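Local coordinates for galacto-N-biose/lacto-N-biose I transporter substrate-binding protein (Bifidobacterium longum, PDB 2Z8F) that binds galacto-N-biose and lacto-N-biose I, and probably hands these sugars to the membrane part of an ABC transporter, at residues Ala38-Gln43 / Ile47-Thr52; Gly14-Thr19 / Pro301-Glu306; Lys105-Ser110 / Phe311-Pro316. One frame throughout, in Å; residues are numbered along the deposited sequence.

Contact 1: residues Ala38-Gln43 / Ile47-Thr52; sequences AKWNKQ and IQVKAT
Asn41 and Gln48, whose CA atoms lie 5.5 Å apart, mark the place where the helical segment Ala38-Gln43 runs almost antiparallel (157°) to the strand segment Ile47-Thr52, the two short axes approaching to 7.5 Å. The Asn41 amide plays the part of a neighbouring peptide group. With CG beside the backbone N (chi1 -76°), its end reaches the strand, where Asn41 OD1 accepts a hydrogen bond from Val49 N at 2.9 Å and Asn41 ND2 donates almost straight to Val49 O, also at 2.9 Å. Held at both polar atoms, the amide cannot easily flip. A leucine here would probably leave the N-H and C=O of Val49 without these mates along the outer edge of the sheet. Gln48 reaches back: bent at chi2, it brings NE2 to a lone pair of Asn41 O, 3.0 Å away, while the same nitrogen also bonds His44 O. Deeper in, Trp40 NE1 donates a less straight bond to Ile47 O at 2.8 Å, and its CZ2 meets Ile47 CD1 at 4.0 Å. Helix 33-43 and edge strand 47-53 are thereby clasped as the second half of a beta-alpha-beta unit begun by strand 16-22, a building block of periplasmic-binding-protein lobes.

Contact 2: residues Gly14-Thr19 / Pro301-Glu306; sequences GVVNIT and PKEAME. With ZN (zinc ion), chain E.
Val16 and Ile18, alternate residues of strand 16-22, both turn toward the first turns of helix 301-311, where Glu303 and Ala304 receive them. The pairing illustrates how one short interface can combine plain apolar contact with metal coordination. Ile18 meets the helix with the last carbon of its chain: CD1 comes to 4.0 Å from Ala304 N and 4.4 Å from Ala304 CB, so the tip rests on the backbone as much as on the small methyl. Leu77, on the adjoining strand 77-81, touches both Ile18 and Ala304 and extends this apolar patch.

Val16 lies across the Glu303 side chain at about a right angle. Val16 CG1 does the touching, 4.2 Å from Glu303 CB and 4.0 Å from Glu303 OE1, and the valine side chain also touches His300. Glu303 has the more telling conformation. CG sits beside the backbone N, and a bend at chi2 (82°) folds the chain over so that the carboxylate faces the zinc ion rather than running straight out from the helix. Glu303 OE1 binds the zinc at 1.9 Å, while Glu303 OE2 stays 3.1 Å from the metal, which makes the carboxylate a one-oxygen ligand. The aliphatic part of the side chain meanwhile packs against Ile47 of the neighbouring strand.

Asp12 and His300 complete the protein's share of the site. Two carboxylates therefore face one cation, and the metal probably offsets the repulsion they would otherwise feel; the nearby N-terminal end of the helix may add to the stabilisation of negative charge on Glu303. The chemistry thus implies a division of labour: aliphatic side chains seat the strand on the helix, and zinc coordination ties the chain ahead of that strand to the beginning of the same helix.

Contact 3: residues Lys105-Ser110 / Phe311-Pro316; sequences KNDFAS and FNTQVP
Phe108 and Asn312 bring together two turns of the chain that lie far apart in sequence, the first following helix 98-104 and the second ending helix 301-311. Followed outward from CB, the phenylalanine first places CG beside its backbone N (chi1 -63°), which swings the ring toward the second turn. One ring face is partly overlaid by CB of the preceding Asp107, offset toward the rim. At the far end of the ring the contact proper begins. Phe108 CE1 lies 3.8 Å from Asn312 CB and 3.9 Å from Asn312 O, so the ring edge abuts the start of the asparagine side chain. The tip, Phe108 CZ, shares that Asn312 CB at 3.8 Å and also meets Thr313 CG2 at 4.2 Å. Ring and amide planes stand 88° apart, and the amide end turns elsewhere: Asn312 OD1 accepts a hydrogen bond from Gln127 NE2.

Thr313 CG2 serves two neighbours. Besides the ring tip, Thr313 CG2 touches Asp107 CB at 4.0 Å and Asp107 OD2 at 3.9 Å, while Thr313 OG1 is hydrogen-bonded to Asp309 O and Trp310 O. Those bonds to the end of the helix probably fix the threonine's rotation and keep its methyl group directed at the loop. Asp107 OD1 is hydrogen-bonded to N4 of a MES molecule, probably from the crystallisation liquor, and Leu125 and Pro126 of strand 121-126 also pack on Phe108. Mainly apolar, van der Waals contacts thus join the loop between helices 98-104 and 110-114 to the type I beta turn Phe311-Gln314, which leads from one helix toward the next within this two-lobed solute-binding fold.

Overall arrangement
From the N terminus, strand 16-22 opens contact 2 and awaits its helix. Contact 1 then closes locally, with three residues separating its segments, and lies wholly within the long span that contact 2 will complete. Contact 3 opens next at Lys105-Ser110, after contact 1 has closed. Contact 2 closes at Pro301-Glu306 before contact 3 does so at Phe311-Pro316, so these two cross. Contacts 1 and 2 meet directly through neighbouring parallel strands, where the backbone of Gln48 probably hydrogen-bonds that of Val16 and Ile18. Contact 3, centred about 18 Å from either, touches neither. Contacts 1 and 2 set helices 33-43 and 301-311 against the mixed sheet, while contact 3 links the loop after helix 98-104 to the turn that follows helix 301-311.

Contact 1: residues Ala38-Gln43 / Ile47-Thr52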
ATOM      1  N   ALA A  38      21.595   6.861 -10.747  1.00 18.08           N
ATOM      2  CA  ALA A  38      22.817   7.087 -11.536  1.00 18.47           C
ATOM      3  C   ALA A  38      22.649   8.127 -12.647  1.00 18.98           C
ATOM      4  O   ALA A  38      23.588   8.862 -12.969  1.00 19.85           O
ATOM      5  CB  ALA A  38      23.346   5.782 -12.116  1.00 18.31           C
ATOM      6  N   LYS A  39      21.460   8.172 -13.237  1.00 19.04           N
ATOM      7  CA  LYS A  39      21.150   9.191 -14.250  1.00 19.65           C
ATOM      8  C   LYS A  39      21.209  10.592 -13.635  1.00 18.89           C
ATOM      9  O   LYS A  39      21.793  11.521 -14.224  1.00 19.20           O
ATOM     10  CB  LYS A  39      19.760   8.937 -14.831  1.00 19.75           C
ATOM     11  CG  LYS A  39      19.634   7.641 -15.613  1.00 21.49           C
ATOM     12  CD  LYS A  39      18.201   7.476 -16.196  1.00 26.82           C
ATOM     13  CE  LYS A  39      17.865   8.549 -17.230  1.00 30.70           C
ATOM     14  NZ  LYS A  39      16.451   8.416 -17.760  1.00 33.55           N
ATOM     15  N   TRP A  40      20.611  10.747 -12.445  1.00 18.67           N
ATOM     16  CA  TRP A  40      20.700  12.018 -11.719  1.00 17.85           C
ATOM     17  C   TRP A  40      22.158  12.390 -11.430  1.00 19.10           C
ATOM     18  O   TRP A  40      22.596  13.495 -11.732  1.00 18.90           O
ATOM     19  CB  TRP A  40      19.897  11.972 -10.407  1.00 18.73           C
ATOM     20  CG  TRP A  40      20.134  13.182  -9.593  1.00 16.97           C
ATOM     21  CD1 TRP A  40      21.119  13.368  -8.650  1.00 15.97           C
ATOM     22  CD2 TRP A  40      19.399  14.410  -9.645  1.00 17.69           C
ATOM     23  NE1 TRP A  40      21.038  14.627  -8.117  1.00 18.23           N
ATOM     24  CE2 TRP A  40      19.987  15.288  -8.712  1.00 16.37           C
ATOM     25  CE3 TRP A  40      18.309  14.858 -10.408  1.00 19.62           C
ATOM     26  CZ2 TRP A  40      19.512  16.598  -8.503  1.00 18.06           C
ATOM     27  CZ3 TRP A  40      17.825  16.149 -10.194  1.00 17.87           C
ATOM     28  CH2 TRP A  40      18.440  17.015  -9.258  1.00 18.12           C
ATOM     29  N   ASN A  41      22.916  11.452 -10.868  1.00 19.74           N
ATOM     30  CA  ASN A  41      24.278  11.733 -10.441  1.00 20.25           C
ATOM     31  C   ASN A  41      25.191  12.165 -11.580  1.00 20.10           C
ATOM     32  O   ASN A  41      26.055  13.019 -11.379  1.00 21.00           O
ATOM     33  CB  ASN A  41      24.875  10.536  -9.702  1.00 20.37           C
ATOM     34  CG  ASN A  41      24.331  10.399  -8.297  1.00 20.27           C
ATOM     35  OD1 ASN A  41      23.739  11.347  -7.758  1.00 18.50           O
ATOM     36  ND2 ASN A  41      24.562   9.246  -7.671  1.00 18.98           N
ATOM     37  N   LYS A  42      24.971  11.595 -12.762  1.00 20.88           N
ATOM     38  CA  LYS A  42      25.770  11.932 -13.940  1.00 21.03           C
ATOM     39  C   LYS A  42      25.514  13.363 -14.364  1.00 21.43           C
ATOM     40  O   LYS A  42      26.428  14.064 -14.806  1.00 21.54           O
ATOM     41  CB  LYS A  42      25.475  10.965 -15.073  1.00 21.89           C
ATOM     42  CG  LYS A  42      26.390  11.106 -16.274  1.00 25.06           C
ATOM     43  CD  LYS A  42      26.269   9.881 -17.162  1.00 29.68           C
ATOM     44  CE  LYS A  42      27.066  10.057 -18.440  1.00 32.27           C
ATOM     45  NZ  LYS A  42      28.546   9.992 -18.192  1.00 36.74           N
ATOM     46  N   GLN A  43      24.257  13.795 -14.237  1.00 20.12           N
ATOM     47  CA  GLN A  43      23.873  15.147 -14.643  1.00 21.09           C
ATOM     48  C   GLN A  43      24.184  16.213 -13.585  1.00 20.10           C
ATOM     49  O   GLN A  43      24.361  17.407 -13.925  1.00 21.06           O
ATOM     50  CB  GLN A  43      22.374  15.185 -15.002  1.00 21.49           C
ATOM     51  CG  GLN A  43      22.046  14.522 -16.327  1.00 27.03           C
ATOM     52  CD  GLN A  43      23.136  14.782 -17.384  1.00 31.73           C
ATOM     53  OE1 GLN A  43      23.349  15.932 -17.815  1.00 33.34           O
ATOM     54  NE2 GLN A  43      23.849  13.718 -17.776  1.00 29.24           N
ATOM     55  N   ILE A  47      24.905  17.847  -6.729  1.00 18.41           N
ATOM     56  CA  ILE A  47      24.051  17.164  -5.746  1.00 18.31           C
ATOM     57  C   ILE A  47      24.158  15.654  -5.994  1.00 17.61           C
ATOM     58  O   ILE A  47      23.495  15.106  -6.881  1.00 18.04           O
ATOM     59  CB  ILE A  47      22.558  17.586  -5.866  1.00 18.57           C
ATOM     60  CG1 ILE A  47      22.389  19.098  -5.724  1.00 20.43           C
ATOM     61  CG2 ILE A  47      21.715  16.816  -4.816  1.00 17.24           C
ATOM     62  CD1 ILE A  47      21.081  19.633  -6.341  1.00 22.00           C
ATOM     63  N   GLN A  48      25.018  14.993  -5.222  1.00 17.75           N
ATOM     64  CA  GLN A  48      25.260  13.565  -5.397  1.00 18.15           C
ATOM     65  C   GLN A  48      24.410  12.786  -4.421  1.00 18.43           C
ATOM     66  O   GLN A  48      24.377  13.105  -3.238  1.00 19.54           O
ATOM     67  CB  GLN A  48      26.757  13.280  -5.184  1.00 18.38           C
ATOM     68  CG  GLN A  48      27.627  13.809  -6.324  1.00 20.81           C
ATOM     69  CD  GLN A  48      27.446  13.023  -7.594  1.00 22.52           C
ATOM     70  OE1 GLN A  48      27.923  11.884  -7.717  1.00 21.50           O
ATOM     71  NE2 GLN A  48      26.743  13.612  -8.556  1.00 20.61           N
ATOM     72  N   VAL A  49      23.724  11.761  -4.930  1.00 18.84           N
ATOM     73  CA  VAL A  49      22.781  10.991  -4.144  1.00 18.10           C
ATOM     74  C   VAL A  49      23.215   9.534  -3.991  1.00 18.70           C
ATOM     75  O   VAL A  49      23.498   8.852  -4.980  1.00 18.87           O
ATOM     76  CB  VAL A  49      21.397  11.059  -4.782  1.00 18.09           C
ATOM     77  CG1 VAL A  49      20.368  10.253  -3.940  1.00 17.98           C
ATOM     78  CG2 VAL A  49      20.972  12.522  -4.888  1.00 18.49           C
ATOM     79  N   LYS A  50      23.229   9.073  -2.744  1.00 18.96           N
ATOM     80  CA  LYS A  50      23.486   7.667  -2.431  1.00 19.83           C
ATOM     81  C   LYS A  50      22.166   7.027  -1.990  1.00 20.07           C
ATOM     82  O   LYS A  50      21.641   7.340  -0.913  1.00 20.61           O
ATOM     83  CB  LYS A  50      24.559   7.552  -1.338  1.00 20.74           C
ATOM     84  CG  LYS A  50      24.955   6.134  -0.972  1.00 22.02           C
ATOM     85  CD  LYS A  50      26.284   6.117  -0.173  1.00 25.08           C
ATOM     86  CE  LYS A  50      26.202   6.903   1.149  1.00 29.43           C
ATOM     87  NZ  LYS A  50      27.475   6.817   1.956  1.00 32.12           N
ATOM     88  N   ALA A  51      21.658   6.147  -2.848  1.00 20.33           N
ATOM     89  CA  ALA A  51      20.394   5.444  -2.627  1.00 21.24           C
ATOM     90  C   ALA A  51      20.688   4.038  -2.128  1.00 21.61           C
ATOM     91  O   ALA A  51      21.525   3.306  -2.706  1.00 22.47           O
ATOM     92  CB  ALA A  51      19.561   5.388  -3.906  1.00 22.10           C
ATOM     93  N   THR A  52      20.018   3.661  -1.045  1.00 21.21           N
ATOM     94  CA  THR A  52      20.152   2.302  -0.509  1.00 21.47           C
ATOM     95  C   THR A  52      18.777   1.704  -0.226  1.00 21.22           C
ATOM     96  O   THR A  52      17.857   2.416   0.171  1.00 21.71           O
ATOM     97  CB  THR A  52      21.010   2.270   0.772  1.00 21.36           C
ATOM     98  OG1 THR A  52      20.474   3.175   1.736  1.00 24.14           O
ATOM     99  CG2 THR A  52      22.455   2.692   0.487  1.00 22.83           C
TER

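Contact 2: residues Gly14-Thr19 / Pro301-Glu306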
ATOM      1  N   GLY A  14      30.481  23.242  -3.396  1.00 21.84           N
ATOM      2  CA  GLY A  14      30.316  22.745  -4.749  1.00 21.95           C
ATOM      3  C   GLY A  14      29.545  21.435  -4.859  1.00 20.80           C
ATOM      4  O   GLY A  14      28.716  21.286  -5.744  1.00 21.49           O
ATOM      5  N   VAL A  15      29.817  20.503  -3.948  1.00 21.28           N
ATOM      6  CA  VAL A  15      29.151  19.200  -3.934  1.00 21.45           C
ATOM      7  C   VAL A  15      28.372  19.031  -2.623  1.00 21.90           C
ATOM      8  O   VAL A  15      28.947  19.107  -1.518  1.00 22.57           O
ATOM      9  CB  VAL A  15      30.167  18.024  -4.105  1.00 21.86           C
ATOM     10  CG1 VAL A  15      29.458  16.680  -4.084  1.00 22.16           C
ATOM     11  CG2 VAL A  15      30.970  18.175  -5.413  1.00 22.22           C
ATOM     12  N   VAL A  16      27.062  18.813  -2.759  1.00 21.56           N
ATOM     13  CA  VAL A  16      26.202  18.459  -1.653  1.00 21.78           C
ATOM     14  C   VAL A  16      25.942  16.965  -1.786  1.00 20.70           C
ATOM     15  O   VAL A  16      25.727  16.472  -2.890  1.00 20.92           O
ATOM     16  CB  VAL A  16      24.893  19.304  -1.703  1.00 21.54           C
ATOM     17  CG1 VAL A  16      23.756  18.634  -0.954  1.00 24.35           C
ATOM     18  CG2 VAL A  16      25.179  20.707  -1.145  1.00 21.64           C
ATOM     19  N   ASN A  17      26.002  16.247  -0.659  1.00 20.49           N
ATOM     20  CA  ASN A  17      25.781  14.810  -0.675  1.00 20.48           C
ATOM     21  C   ASN A  17      24.524  14.479   0.092  1.00 20.43           C
ATOM     22  O   ASN A  17      24.426  14.839   1.260  1.00 21.45           O
ATOM     23  CB  ASN A  17      26.955  14.097  -0.035  1.00 21.69           C
ATOM     24  CG  ASN A  17      28.200  14.131  -0.905  1.00 22.70           C
ATOM     25  OD1 ASN A  17      28.305  13.382  -1.875  1.00 24.56           O
ATOM     26  ND2 ASN A  17      29.169  14.960  -0.529  1.00 22.99           N
ATOM     27  N   ILE A  18      23.613  13.777  -0.583  1.00 19.62           N
ATOM     28  CA  ILE A  18      22.282  13.407  -0.087  1.00 20.76           C
ATOM     29  C   ILE A  18      22.210  11.887   0.011  1.00 20.16           C
ATOM     30  O   ILE A  18      22.724  11.181  -0.856  1.00 19.64           O
ATOM     31  CB  ILE A  18      21.193  13.888  -1.122  1.00 20.13           C
ATOM     32  CG1 ILE A  18      21.226  15.410  -1.263  1.00 23.68           C
ATOM     33  CG2 ILE A  18      19.757  13.362  -0.783  1.00 23.37           C
ATOM     34  CD1 ILE A  18      21.083  16.155   0.044  1.00 23.27           C
ATOM     35  N   THR A  19      21.583  11.375   1.065  1.00 19.38           N
ATOM     36  CA  THR A  19      21.294   9.953   1.144  1.00 19.66           C
ATOM     37  C   THR A  19      19.798   9.732   1.083  1.00 19.06           C
ATOM     38  O   THR A  19      19.037  10.553   1.616  1.00 20.32           O
ATOM     39  CB  THR A  19      21.831   9.321   2.420  1.00 19.98           C
ATOM     40  OG1 THR A  19      21.524  10.150   3.556  1.00 22.14           O
ATOM     41  CG2 THR A  19      23.339   9.172   2.303  1.00 20.01           C
ATOM     42  N   PRO A 301      17.775  20.255   3.021  1.00 19.55           N
ATOM     43  CA  PRO A 301      16.398  20.012   2.591  1.00 19.54           C
ATOM     44  C   PRO A 301      16.083  20.510   1.185  1.00 18.52           C
ATOM     45  O   PRO A 301      15.314  19.864   0.483  1.00 18.55           O
ATOM     46  CB  PRO A 301      15.558  20.796   3.604  1.00 19.07           C
ATOM     47  CG  PRO A 301      16.486  21.809   4.190  1.00 19.74           C
ATOM     48  CD  PRO A 301      17.842  21.145   4.194  1.00 20.01           C
ATOM     49  N   LYS A 302      16.647  21.643   0.763  1.00 18.89           N
ATOM     50  CA  LYS A 302      16.341  22.138  -0.581  1.00 18.56           C
ATOM     51  C   LYS A 302      16.793  21.185  -1.674  1.00 18.40           C
ATOM     52  O   LYS A 302      16.053  20.886  -2.605  1.00 19.36           O
ATOM     53  CB  LYS A 302      16.967  23.510  -0.838  1.00 19.29           C
ATOM     54  CG  LYS A 302      16.522  24.078  -2.163  1.00 17.64           C
ATOM     55  CD  LYS A 302      16.888  25.522  -2.394  1.00 20.19           C
ATOM     56  CE  LYS A 302      16.283  25.967  -3.719  1.00 20.55           C
ATOM     57  NZ  LYS A 302      16.452  27.438  -4.021  1.00 20.55           N
ATOM     58  N   GLU A 303      18.036  20.731  -1.574  1.00 18.30           N
ATOM     59  CA  GLU A 303      18.559  19.840  -2.593  1.00 18.65           C
ATOM     60  C   GLU A 303      17.994  18.418  -2.481  1.00 17.73           C
ATOM     61  O   GLU A 303      17.794  17.746  -3.483  1.00 17.89           O
ATOM     62  CB  GLU A 303      20.095  19.842  -2.574  1.00 18.13           C
ATOM     63  CG  GLU A 303      20.711  21.203  -2.875  1.00 19.87           C
ATOM     64  CD  GLU A 303      20.753  22.101  -1.656  1.00 19.26           C
ATOM     65  OE1 GLU A 303      21.055  21.597  -0.536  1.00 22.22           O
ATOM     66  OE2 GLU A 303      20.482  23.333  -1.795  1.00 21.29           O
ATOM     67  N   ALA A 304      17.726  17.954  -1.263  1.00 17.72           N
ATOM     68  CA  ALA A 304      16.985  16.729  -1.102  1.00 17.72           C
ATOM     69  C   ALA A 304      15.663  16.765  -1.870  1.00 17.57           C
ATOM     70  O   ALA A 304      15.312  15.815  -2.571  1.00 17.59           O
ATOM     71  CB  ALA A 304      16.746  16.434   0.383  1.00 17.37           C
ATOM     72  N   MET A 305      14.932  17.873  -1.742  1.00 17.12           N
ATOM     73  CA  MET A 305      13.638  18.002  -2.404  1.00 17.61           C
ATOM     74  C   MET A 305      13.756  18.207  -3.919  1.00 16.83           C
ATOM     75  O   MET A 305      12.935  17.711  -4.697  1.00 17.83           O
ATOM     76  CB  MET A 305      12.849  19.136  -1.751  1.00 17.11           C
ATOM     77  CG  MET A 305      12.428  18.784  -0.310  1.00 18.03           C
ATOM     78  SD  MET A 305      11.006  17.675  -0.303  1.00 20.16           S
ATOM     79  CE  MET A 305       9.631  18.815  -0.631  1.00 18.61           C
ATOM     80  N   GLU A 306      14.819  18.891  -4.333  1.00 17.31           N
ATOM     81  CA  GLU A 306      15.114  19.065  -5.753  1.00 16.76           C
ATOM     82  C   GLU A 306      15.284  17.700  -6.446  1.00 16.74           C
ATOM     83  O   GLU A 306      14.651  17.392  -7.467  1.00 17.36           O
ATOM     84  CB  GLU A 306      16.395  19.889  -5.894  1.00 17.53           C
ATOM     85  CG  GLU A 306      16.943  19.964  -7.328  1.00 19.02           C
ATOM     86  CD  GLU A 306      16.127  20.825  -8.296  1.00 23.19           C
ATOM     87  OE1 GLU A 306      14.995  21.275  -7.992  1.00 23.23           O
ATOM     88  OE2 GLU A 306      16.646  21.027  -9.415  1.00 23.16           O
TER
HETATM   89 ZN    ZN E  11      21.963  22.577   0.823  1.00 22.44          ZN

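Contact 3: residues Lys105-Ser110 / Phe311-Pro316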
ATOM      1  N   LYS A 105       4.580  21.220  -5.988  1.00 22.41           N
ATOM      2  CA  LYS A 105       3.185  20.813  -5.842  1.00 23.85           C
ATOM      3  C   LYS A 105       2.499  20.433  -7.161  1.00 23.06           C
ATOM      4  O   LYS A 105       1.797  19.425  -7.241  1.00 23.36           O
ATOM      5  CB  LYS A 105       2.415  21.939  -5.143  1.00 24.30           C
ATOM      6  CG  LYS A 105       0.959  21.604  -4.841  1.00 28.33           C
ATOM      7  CD  LYS A 105       0.284  22.739  -4.084  1.00 32.83           C
ATOM      8  CE  LYS A 105      -1.072  22.270  -3.547  1.00 35.70           C
ATOM      9  NZ  LYS A 105      -1.524  23.036  -2.370  1.00 38.27           N
ATOM     10  N   ASN A 106       2.716  21.235  -8.204  1.00 23.21           N
ATOM     11  CA  ASN A 106       1.995  21.043  -9.452  1.00 23.32           C
ATOM     12  C   ASN A 106       2.426  19.831 -10.274  1.00 22.08           C
ATOM     13  O   ASN A 106       1.783  19.493 -11.259  1.00 22.75           O
ATOM     14  CB  ASN A 106       2.005  22.337 -10.286  1.00 24.76           C
ATOM     15  CG  ASN A 106       1.089  23.430  -9.695  1.00 27.48           C
ATOM     16  OD1 ASN A 106       1.161  24.588 -10.101  1.00 35.04           O
ATOM     17  ND2 ASN A 106       0.245  23.063  -8.739  1.00 30.38           N
ATOM     18  N   ASP A 107       3.507  19.167  -9.853  1.00 21.03           N
ATOM     19  CA  ASP A 107       3.920  17.932 -10.480  1.00 20.58           C
ATOM     20  C   ASP A 107       3.144  16.709  -9.967  1.00 19.46           C
ATOM     21  O   ASP A 107       3.312  15.618 -10.502  1.00 19.89           O
ATOM     22  CB  ASP A 107       5.408  17.669 -10.197  1.00 20.15           C
ATOM     23  CG  ASP A 107       6.336  18.500 -11.042  1.00 22.27           C
ATOM     24  OD1 ASP A 107       5.861  19.169 -11.975  1.00 21.47           O
ATOM     25  OD2 ASP A 107       7.567  18.414 -10.795  1.00 22.91           O
ATOM     26  N   PHE A 108       2.322  16.890  -8.929  1.00 19.86           N
ATOM     27  CA  PHE A 108       1.711  15.767  -8.215  1.00 19.34           C
ATOM     28  C   PHE A 108       0.211  15.900  -8.106  1.00 20.68           C
ATOM     29  O   PHE A 108      -0.299  17.022  -8.059  1.00 21.15           O
ATOM     30  CB  PHE A 108       2.329  15.660  -6.834  1.00 19.47           C
ATOM     31  CG  PHE A 108       3.774  15.363  -6.904  1.00 18.37           C
ATOM     32  CD1 PHE A 108       4.189  14.099  -7.272  1.00 19.51           C
ATOM     33  CD2 PHE A 108       4.715  16.369  -6.701  1.00 18.51           C
ATOM     34  CE1 PHE A 108       5.559  13.830  -7.414  1.00 19.30           C
ATOM     35  CE2 PHE A 108       6.059  16.099  -6.844  1.00 20.15           C
ATOM     36  CZ  PHE A 108       6.460  14.820  -7.197  1.00 19.43           C
ATOM     37  N   ALA A 109      -0.479  14.758  -8.079  1.00 20.30           N
ATOM     38  CA  ALA A 109      -1.924  14.783  -7.826  1.00 21.12           C
ATOM     39  C   ALA A 109      -2.217  15.413  -6.464  1.00 20.97           C
ATOM     40  O   ALA A 109      -1.448  15.280  -5.520  1.00 21.39           O
ATOM     41  CB  ALA A 109      -2.537  13.384  -7.943  1.00 20.76           C
ATOM     42  N   SER A 110      -3.342  16.135  -6.364  1.00 21.07           N
ATOM     43  CA  SER A 110      -3.650  16.888  -5.166  1.00 21.12           C
ATOM     44  C   SER A 110      -3.900  16.032  -3.924  1.00 20.04           C
ATOM     45  O   SER A 110      -3.526  16.430  -2.822  1.00 20.48           O
ATOM     46  CB  SER A 110      -4.832  17.835  -5.431  1.00 21.54           C
ATOM     47  OG  SER A 110      -5.982  17.077  -5.783  1.00 26.25           O
ATOM     48  N   PHE A 311      13.165  12.492  -8.999  1.00 18.23           N
ATOM     49  CA  PHE A 311      13.025  11.044  -8.863  1.00 16.31           C
ATOM     50  C   PHE A 311      11.563  10.629  -8.966  1.00 16.81           C
ATOM     51  O   PHE A 311      11.225   9.688  -9.685  1.00 16.90           O
ATOM     52  CB  PHE A 311      13.651  10.551  -7.545  1.00 17.24           C
ATOM     53  CG  PHE A 311      13.676   9.056  -7.420  1.00 16.54           C
ATOM     54  CD1 PHE A 311      14.766   8.325  -7.893  1.00 16.11           C
ATOM     55  CD2 PHE A 311      12.620   8.379  -6.823  1.00 16.75           C
ATOM     56  CE1 PHE A 311      14.785   6.942  -7.777  1.00 17.32           C
ATOM     57  CE2 PHE A 311      12.604   7.016  -6.709  1.00 16.77           C
ATOM     58  CZ  PHE A 311      13.710   6.271  -7.170  1.00 17.66           C
ATOM     59  N   ASN A 312      10.693  11.352  -8.270  1.00 16.85           N
ATOM     60  CA  ASN A 312       9.275  10.995  -8.215  1.00 17.49           C
ATOM     61  C   ASN A 312       8.506  11.334  -9.483  1.00 18.01           C
ATOM     62  O   ASN A 312       7.306  11.034  -9.586  1.00 17.64           O
ATOM     63  CB  ASN A 312       8.604  11.654  -7.007  1.00 17.13           C
ATOM     64  CG  ASN A 312       8.921  10.953  -5.711  1.00 19.01           C
ATOM     65  OD1 ASN A 312       9.723  10.002  -5.673  1.00 15.83           O
ATOM     66  ND2 ASN A 312       8.271  11.395  -4.632  1.00 18.29           N
ATOM     67  N   THR A 313       9.181  11.968 -10.445  1.00 17.03           N
ATOM     68  CA  THR A 313       8.592  12.197 -11.767  1.00 17.26           C
ATOM     69  C   THR A 313       9.222  11.350 -12.889  1.00 17.34           C
ATOM     70  O   THR A 313       8.939  11.568 -14.071  1.00 17.70           O
ATOM     71  CB  THR A 313       8.543  13.735 -12.160  1.00 17.77           C
ATOM     72  OG1 THR A 313       9.854  14.302 -12.106  1.00 17.86           O
ATOM     73  CG2 THR A 313       7.633  14.511 -11.212  1.00 16.91           C
ATOM     74  N   GLN A 314      10.044  10.357 -12.520  1.00 17.19           N
ATOM     75  CA  GLN A 314      10.552   9.383 -13.512  1.00 17.81           C
ATOM     76  C   GLN A 314       9.520   8.275 -13.715  1.00 18.02           C
ATOM     77  O   GLN A 314       9.724   7.113 -13.363  1.00 18.61           O
ATOM     78  CB  GLN A 314      11.929   8.813 -13.082  1.00 18.41           C
ATOM     79  CG  GLN A 314      12.998   9.917 -12.880  1.00 19.05           C
ATOM     80  CD  GLN A 314      13.021  10.897 -14.056  1.00 21.43           C
ATOM     81  OE1 GLN A 314      13.356  10.529 -15.177  1.00 22.22           O
ATOM     82  NE2 GLN A 314      12.615  12.134 -13.808  1.00 22.08           N
ATOM     83  N   VAL A 315       8.382   8.647 -14.300  1.00 17.60           N
ATOM     84  CA  VAL A 315       7.218   7.791 -14.328  1.00 19.30           C
ATOM     85  C   VAL A 315       7.470   6.356 -14.820  1.00 19.54           C
ATOM     86  O   VAL A 315       7.157   5.405 -14.096  1.00 19.04           O
ATOM     87  CB  VAL A 315       6.037   8.516 -15.017  1.00 18.95           C
ATOM     88  CG1 VAL A 315       4.882   7.569 -15.331  1.00 19.21           C
ATOM     89  CG2 VAL A 315       5.586   9.668 -14.108  1.00 21.04           C
ATOM     90  N   PRO A 316       8.000   6.181 -16.043  1.00 19.26           N
ATOM     91  CA  PRO A 316       8.189   4.790 -16.490  1.00 19.72           C
ATOM     92  C   PRO A 316       9.067   3.948 -15.535  1.00 19.33           C
ATOM     93  O   PRO A 316       8.771   2.773 -15.313  1.00 19.39           O
ATOM     94  CB  PRO A 316       8.847   4.940 -17.860  1.00 20.27           C
ATOM     95  CG  PRO A 316       8.502   6.340 -18.309  1.00 21.24           C
ATOM     96  CD  PRO A 316       8.389   7.167 -17.076  1.00 20.04           C
TER